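Local atomic coordinates of 2,3,4,5-tetrahydropyridine-2,6-dicarboxylate N-succinyltransferase (PDB entry 2RIJ), a protein that probably catalyses the transfer of a succinyl group from succinyl-CoA to tetrahydrodipicolinate, an early step in the diaminopimelate route to lysine. Residues I16-F28 against I51-E65. Numbering follows the deposited sequence.
Sequences IEQKSGYKKPKAF and INYEQNFGSAAIMLE
The ring of Phe-28 is clamped between Asn-52 and Ala-60, with a CH-pi contact on each face. Asn-52 CB lies over one face, 3.6 Å from the ring centroid, with its amide stacked almost parallel to the ring (planes 10° apart), and Ala-60 CB lies over the opposite face. Phe-28 CG sits between its backbone N and carbonyl carbon (chi1 74°), which puts the ring between strand 52-53 and helix 57-69. Lys-24 CD lies over the Phe-57 ring, Pro-25 CG packs on Ala-60 CB, and Tyr-22 OH lies against Ala-61; Ile-16 CD1 reaches Glu-65 CB at 3.6 Å.

Antiparallel backbone bonds join Phe-28 to Asn-52 in both directions. Phe-28 O takes a second bond, from Asn-52 ND2 (3.2 Å), which approaches from above the carbonyl plane. Beyond the non-hydrogen-bonded pair Ala-27/Tyr-53, Glu-54 N donates to Lys-26 O at 2.7 Å.

Lys-19 NZ meets the syn lone pair of Glu-65 OE1 in a 2.7 Å salt bridge, the extended lysine crossing the glutamate at about a right angle. The Lys-26 and Glu-54 pair is long, but a water links its charged ends. Another water donates to Glu-17 OE2 and Phe-57 O and accepts from Tyr-22 OH.

In the N-terminal domain, the contact thus lays helix 57-69 against helix 6-17, and the start of strand 27-35 pairs antiparallel with the short strand 52-53. Where the chain enters strand 27-35, Lys-26 and Ala-27 both face Leu-129 of strand 124-129, a classic beta bulge; Phe-126 of that strand touches both Phe-28 and Leu-64.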
loop_
_atom_site.group_PDB
_atom_site.type_symbol
_atom_site.label_atom_id
_atom_site.label_comp_id
_atom_site.label_asym_id
_atom_site.label_seq_id
_atom_site.Cartn_x
_atom_site.Cartn_y
_atom_site.Cartn_z
ATOM N N ILE A 16 46.921 -60.374 -6.034
ATOM C CA ILE A 16 45.640 -60.066 -6.650
ATOM C C ILE A 16 45.672 -58.670 -7.277
ATOM O O ILE A 16 45.277 -58.472 -8.445
ATOM C CB ILE A 16 44.495 -60.148 -5.605
ATOM C CG1 ILE A 16 44.319 -61.595 -5.120
ATOM C CG2 ILE A 16 43.157 -59.585 -6.184
ATOM C CD1 ILE A 16 43.523 -61.707 -3.795
ATOM N N GLU A 17 46.186 -57.708 -6.506
ATOM C CA GLU A 17 46.112 -56.309 -6.875
ATOM C C GLU A 17 47.099 -56.011 -8.000
ATOM O O GLU A 17 46.966 -54.997 -8.668
ATOM C CB GLU A 17 46.325 -55.382 -5.656
ATOM C CG GLU A 17 45.172 -55.374 -4.660
ATOM C CD GLU A 17 45.378 -54.439 -3.448
ATOM O OE1 GLU A 17 46.537 -54.031 -3.222
ATOM O OE2 GLU A 17 44.374 -54.116 -2.738
ATOM N N GLN A 18 48.065 -56.898 -8.222
ATOM C CA GLN A 18 49.009 -56.768 -9.334
ATOM C C GLN A 18 48.481 -57.464 -10.599
ATOM O O GLN A 18 49.147 -57.480 -11.640
ATOM C CB GLN A 18 50.408 -57.287 -8.933
ATOM C CG GLN A 18 50.585 -58.795 -9.011
ATOM C CD GLN A 18 51.911 -59.320 -8.442
ATOM O OE1 GLN A 18 52.248 -60.488 -8.640
ATOM N NE2 GLN A 18 52.656 -58.469 -7.741
ATOM N N LYS A 19 47.286 -58.031 -10.537
ATOM C CA LYS A 19 46.682 -58.582 -11.738
ATOM C C LYS A 19 46.400 -57.445 -12.699
ATOM O O LYS A 19 46.252 -56.279 -12.303
ATOM C CB LYS A 19 45.384 -59.339 -11.441
ATOM C CG LYS A 19 45.602 -60.736 -10.844
ATOM C CD LYS A 19 44.257 -61.413 -10.499
ATOM C CE LYS A 19 44.420 -62.895 -10.257
ATOM N NZ LYS A 19 43.202 -63.698 -10.602
ATOM N N SER A 20 46.321 -57.800 -13.976
ATOM C CA SER A 20 46.321 -56.825 -15.055
ATOM C C SER A 20 45.018 -56.051 -15.051
ATOM O O SER A 20 43.931 -56.634 -15.081
ATOM C CB SER A 20 46.516 -57.529 -16.412
ATOM O OG SER A 20 46.656 -56.590 -17.481
ATOM N N GLY A 21 45.153 -54.732 -14.998
ATOM C CA GLY A 21 44.006 -53.841 -14.985
ATOM C C GLY A 21 43.241 -53.792 -13.669
ATOM O O GLY A 21 42.237 -53.088 -13.579
ATOM N N TYR A 22 43.711 -54.511 -12.646
ATOM C CA TYR A 22 43.060 -54.455 -11.334
ATOM C C TYR A 22 42.871 -53.001 -10.890
ATOM O O TYR A 22 43.765 -52.174 -11.069
ATOM C CB TYR A 22 43.832 -55.249 -10.284
ATOM C CG TYR A 22 43.077 -55.342 -8.992
ATOM C CD1 TYR A 22 43.173 -54.333 -8.033
ATOM C CD2 TYR A 22 42.236 -56.401 -8.739
ATOM C CE1 TYR A 22 42.420 -54.390 -6.829
ATOM C CE2 TYR A 22 41.494 -56.474 -7.550
ATOM C CZ TYR A 22 41.614 -55.469 -6.596
ATOM O OH TYR A 22 40.886 -55.575 -5.445
ATOM N N LYS A 23 41.671 -52.691 -10.376
ATOM C CA LYS A 23 41.372 -51.436 -9.693
ATOM C C LYS A 23 40.756 -51.736 -8.327
ATOM O O LYS A 23 39.849 -52.550 -8.240
ATOM C CB LYS A 23 40.340 -50.622 -10.470
ATOM C CG LYS A 23 40.885 -49.654 -11.473
ATOM C CD LYS A 23 39.722 -49.001 -12.261
ATOM C CE LYS A 23 39.355 -47.591 -11.787
ATOM N NZ LYS A 23 38.623 -46.833 -12.888
ATOM N N LYS A 24 41.222 -51.053 -7.284
ATOM C CA LYS A 24 40.601 -51.135 -5.980
ATOM C C LYS A 24 39.213 -50.504 -6.041
ATOM O O LYS A 24 39.051 -49.403 -6.552
ATOM C CB LYS A 24 41.401 -50.373 -4.944
ATOM C CG LYS A 24 42.799 -50.875 -4.689
ATOM C CD LYS A 24 43.437 -50.016 -3.557
ATOM C CE LYS A 24 44.860 -50.450 -3.274
ATOM N NZ LYS A 24 45.344 -49.865 -1.974
ATOM N N PRO A 25 38.199 -51.205 -5.551
ATOM C CA PRO A 25 36.887 -50.554 -5.471
ATOM C C PRO A 25 36.860 -49.352 -4.534
ATOM O O PRO A 25 37.496 -49.340 -3.460
ATOM C CB PRO A 25 35.963 -51.636 -4.915
ATOM C CG PRO A 25 36.679 -52.889 -4.977
ATOM C CD PRO A 25 38.170 -52.598 -5.094
ATOM N N LYS A 26 36.092 -48.352 -4.929
ATOM C CA LYS A 26 35.884 -47.203 -4.075
ATOM C C LYS A 26 34.781 -47.466 -3.046
ATOM O O LYS A 26 34.790 -46.867 -1.979
ATOM C CB LYS A 26 35.542 -45.995 -4.929
ATOM C CG LYS A 26 36.622 -45.735 -5.975
ATOM C CD LYS A 26 36.521 -44.363 -6.627
ATOM C CE LYS A 26 37.812 -44.032 -7.446
ATOM N NZ LYS A 26 39.098 -44.465 -6.771
ATOM N N ALA A 27 33.826 -48.328 -3.391
ATOM C CA ALA A 27 32.750 -48.747 -2.485
ATOM C C ALA A 27 32.409 -50.176 -2.790
ATOM O O ALA A 27 32.438 -50.595 -3.961
ATOM C CB ALA A 27 31.508 -47.902 -2.672
ATOM N N PHE A 28 32.082 -50.928 -1.758
ATOM C CA PHE A 28 31.617 -52.292 -1.928
ATOM C C PHE A 28 30.833 -52.845 -0.739
ATOM O O PHE A 28 30.965 -52.411 0.417
ATOM C CB PHE A 28 32.785 -53.243 -2.284
ATOM C CG PHE A 28 33.700 -53.557 -1.131
ATOM C CD1 PHE A 28 34.760 -52.715 -0.811
ATOM C CD2 PHE A 28 33.516 -54.720 -0.366
ATOM C CE1 PHE A 28 35.602 -53.007 0.261
ATOM C CE2 PHE A 28 34.342 -55.008 0.712
ATOM C CZ PHE A 28 35.405 -54.168 1.006
ATOM N N ILE A 51 28.583 -51.507 4.676
ATOM C CA ILE A 51 28.999 -50.717 3.540
ATOM C C ILE A 51 30.442 -50.333 3.752
ATOM O O ILE A 51 30.838 -49.817 4.811
ATOM C CB ILE A 51 28.168 -49.390 3.435
ATOM C CG1 ILE A 51 26.688 -49.684 3.389
ATOM C CG2 ILE A 51 28.611 -48.528 2.245
ATOM C CD1 ILE A 51 26.286 -50.432 2.100
ATOM N N ASN A 52 31.227 -50.563 2.721
ATOM C CA ASN A 52 32.636 -50.215 2.734
ATOM C C ASN A 52 32.799 -49.053 1.760
ATOM O O ASN A 52 32.328 -49.125 0.608
ATOM C CB ASN A 52 33.483 -51.412 2.309
ATOM C CG ASN A 52 33.414 -52.562 3.289
ATOM O OD1 ASN A 52 34.123 -52.576 4.282
ATOM N ND2 ASN A 52 32.578 -53.544 2.996
ATOM N N TYR A 53 33.387 -47.956 2.230
ATOM C CA TYR A 53 33.687 -46.805 1.353
ATOM C C TYR A 53 35.143 -46.438 1.540
ATOM O O TYR A 53 35.537 -46.075 2.622
ATOM C CB TYR A 53 32.806 -45.594 1.656
ATOM C CG TYR A 53 33.120 -44.439 0.749
ATOM C CD1 TYR A 53 32.787 -44.494 -0.606
ATOM C CD2 TYR A 53 33.788 -43.332 1.213
ATOM C CE1 TYR A 53 33.099 -43.462 -1.447
ATOM C CE2 TYR A 53 34.130 -42.294 0.348
ATOM C CZ TYR A 53 33.778 -42.384 -0.964
ATOM O OH TYR A 53 34.097 -41.390 -1.826
ATOM N N GLU A 54 35.935 -46.558 0.488
ATOM C CA GLU A 54 37.354 -46.187 0.511
ATOM C C GLU A 54 38.097 -46.806 1.713
ATOM O O GLU A 54 38.864 -46.152 2.423
ATOM C CB GLU A 54 37.529 -44.654 0.397
ATOM C CG GLU A 54 37.002 -44.065 -0.935
ATOM C CD GLU A 54 37.948 -44.297 -2.116
ATOM O OE1 GLU A 54 38.932 -45.044 -1.954
ATOM O OE2 GLU A 54 37.707 -43.726 -3.205
ATOM N N GLN A 55 37.898 -48.115 1.898
ATOM C CA GLN A 55 38.406 -48.826 3.055
ATOM C C GLN A 55 38.346 -50.321 2.794
ATOM O O GLN A 55 37.606 -50.756 1.903
ATOM C CB GLN A 55 37.546 -48.519 4.291
ATOM C CG GLN A 55 36.143 -49.051 4.200
ATOM C CD GLN A 55 35.248 -48.516 5.243
ATOM O OE1 GLN A 55 34.072 -48.179 4.985
ATOM N NE2 GLN A 55 35.783 -48.413 6.456
ATOM N N ASN A 56 39.115 -51.093 3.577
ATOM C CA ASN A 56 39.060 -52.559 3.573
ATOM C C ASN A 56 39.283 -53.106 2.181
ATOM O O ASN A 56 38.597 -54.022 1.738
ATOM C CB ASN A 56 37.731 -53.066 4.154
ATOM C CG ASN A 56 37.506 -52.590 5.563
ATOM O OD1 ASN A 56 38.439 -52.479 6.304
ATOM N ND2 ASN A 56 36.272 -52.275 5.916
ATOM N N PHE A 57 40.303 -52.573 1.513
ATOM C CA PHE A 57 40.558 -52.923 0.118
ATOM C C PHE A 57 41.018 -54.386 -0.002
ATOM O O PHE A 57 40.734 -55.023 -0.998
ATOM C CB PHE A 57 41.578 -51.997 -0.522
ATOM C CG PHE A 57 41.175 -50.556 -0.543
ATOM C CD1 PHE A 57 40.197 -50.097 -1.419
ATOM C CD2 PHE A 57 41.777 -49.647 0.308
ATOM C CE1 PHE A 57 39.829 -48.777 -1.435
ATOM C CE2 PHE A 57 41.407 -48.307 0.282
ATOM C CZ PHE A 57 40.435 -47.879 -0.602
ATOM N N GLY A 58 41.711 -54.896 1.015
ATOM C CA GLY A 58 42.107 -56.312 1.060
ATOM C C GLY A 58 40.905 -57.238 0.991
ATOM O O GLY A 58 40.884 -58.206 0.235
ATOM N N SER A 59 39.862 -56.908 1.743
ATOM C CA SER A 59 38.641 -57.697 1.744
ATOM C C SER A 59 37.974 -57.693 0.374
ATOM O O SER A 59 37.537 -58.726 -0.097
ATOM C CB SER A 59 37.686 -57.259 2.888
ATOM O OG SER A 59 38.349 -57.334 4.162
ATOM N N ALA A 60 37.955 -56.542 -0.293
ATOM C CA ALA A 60 37.406 -56.414 -1.645
ATOM C C ALA A 60 38.225 -57.283 -2.631
ATOM O O ALA A 60 37.665 -57.963 -3.469
ATOM C CB ALA A 60 37.425 -54.942 -2.072
ATOM N N ALA A 61 39.541 -57.296 -2.466
ATOM C CA ALA A 61 40.454 -58.059 -3.332
ATOM C C ALA A 61 40.141 -59.556 -3.234
ATOM O O ALA A 61 40.088 -60.234 -4.258
ATOM C CB ALA A 61 41.904 -57.803 -2.955
ATOM N N ILE A 62 39.906 -60.041 -2.003
ATOM C CA ILE A 62 39.597 -61.457 -1.761
ATOM C C ILE A 62 38.297 -61.804 -2.465
ATOM O O ILE A 62 38.222 -62.827 -3.088
ATOM C CB ILE A 62 39.507 -61.823 -0.238
ATOM C CG1 ILE A 62 40.860 -61.646 0.478
ATOM C CG2 ILE A 62 38.974 -63.236 -0.048
ATOM C CD1 ILE A 62 42.075 -62.356 -0.213
HETATM N N MSE A 63 37.293 -60.938 -2.405
HETATM C CA MSE A 63 35.987 -61.188 -3.032
HETATM C C MSE A 63 36.067 -61.202 -4.544
HETATM O O MSE A 63 35.519 -62.067 -5.202
HETATM C CB MSE A 63 34.971 -60.098 -2.660
HETATM C CG MSE A 63 34.562 -60.065 -1.217
HETATM SE SE MSE A 63 34.014 -61.788 -0.488
HETATM C CE MSE A 63 32.911 -62.504 -1.946
ATOM N N LEU A 64 36.746 -60.205 -5.100
ATOM C CA LEU A 64 36.958 -60.133 -6.545
ATOM C C LEU A 64 37.734 -61.358 -7.028
ATOM O O LEU A 64 37.423 -61.942 -8.085
ATOM C CB LEU A 64 37.703 -58.853 -6.910
ATOM C CG LEU A 64 36.842 -57.590 -6.711
ATOM C CD1 LEU A 64 37.710 -56.347 -6.835
ATOM C CD2 LEU A 64 35.648 -57.594 -7.693
ATOM N N GLU A 65 38.749 -61.752 -6.262
ATOM C CA GLU A 65 39.516 -62.952 -6.603
ATOM C C GLU A 65 38.677 -64.257 -6.540
ATOM O O GLU A 65 38.920 -65.171 -7.300
ATOM C CB GLU A 65 40.750 -63.048 -5.730
ATOM C CG GLU A 65 41.626 -64.260 -5.982
ATOM C CD GLU A 65 42.314 -64.267 -7.346
ATOM O OE1 GLU A 65 42.306 -63.244 -8.078
ATOM O OE2 GLU A 65 42.900 -65.324 -7.679
HETATM O O HOH W 1 41.729 -54.089 -3.365
HETATM O O HOH W 2 36.497 -49.551 -0.631
HETATM O O HOH W 3 39.597 -42.914 -4.806
#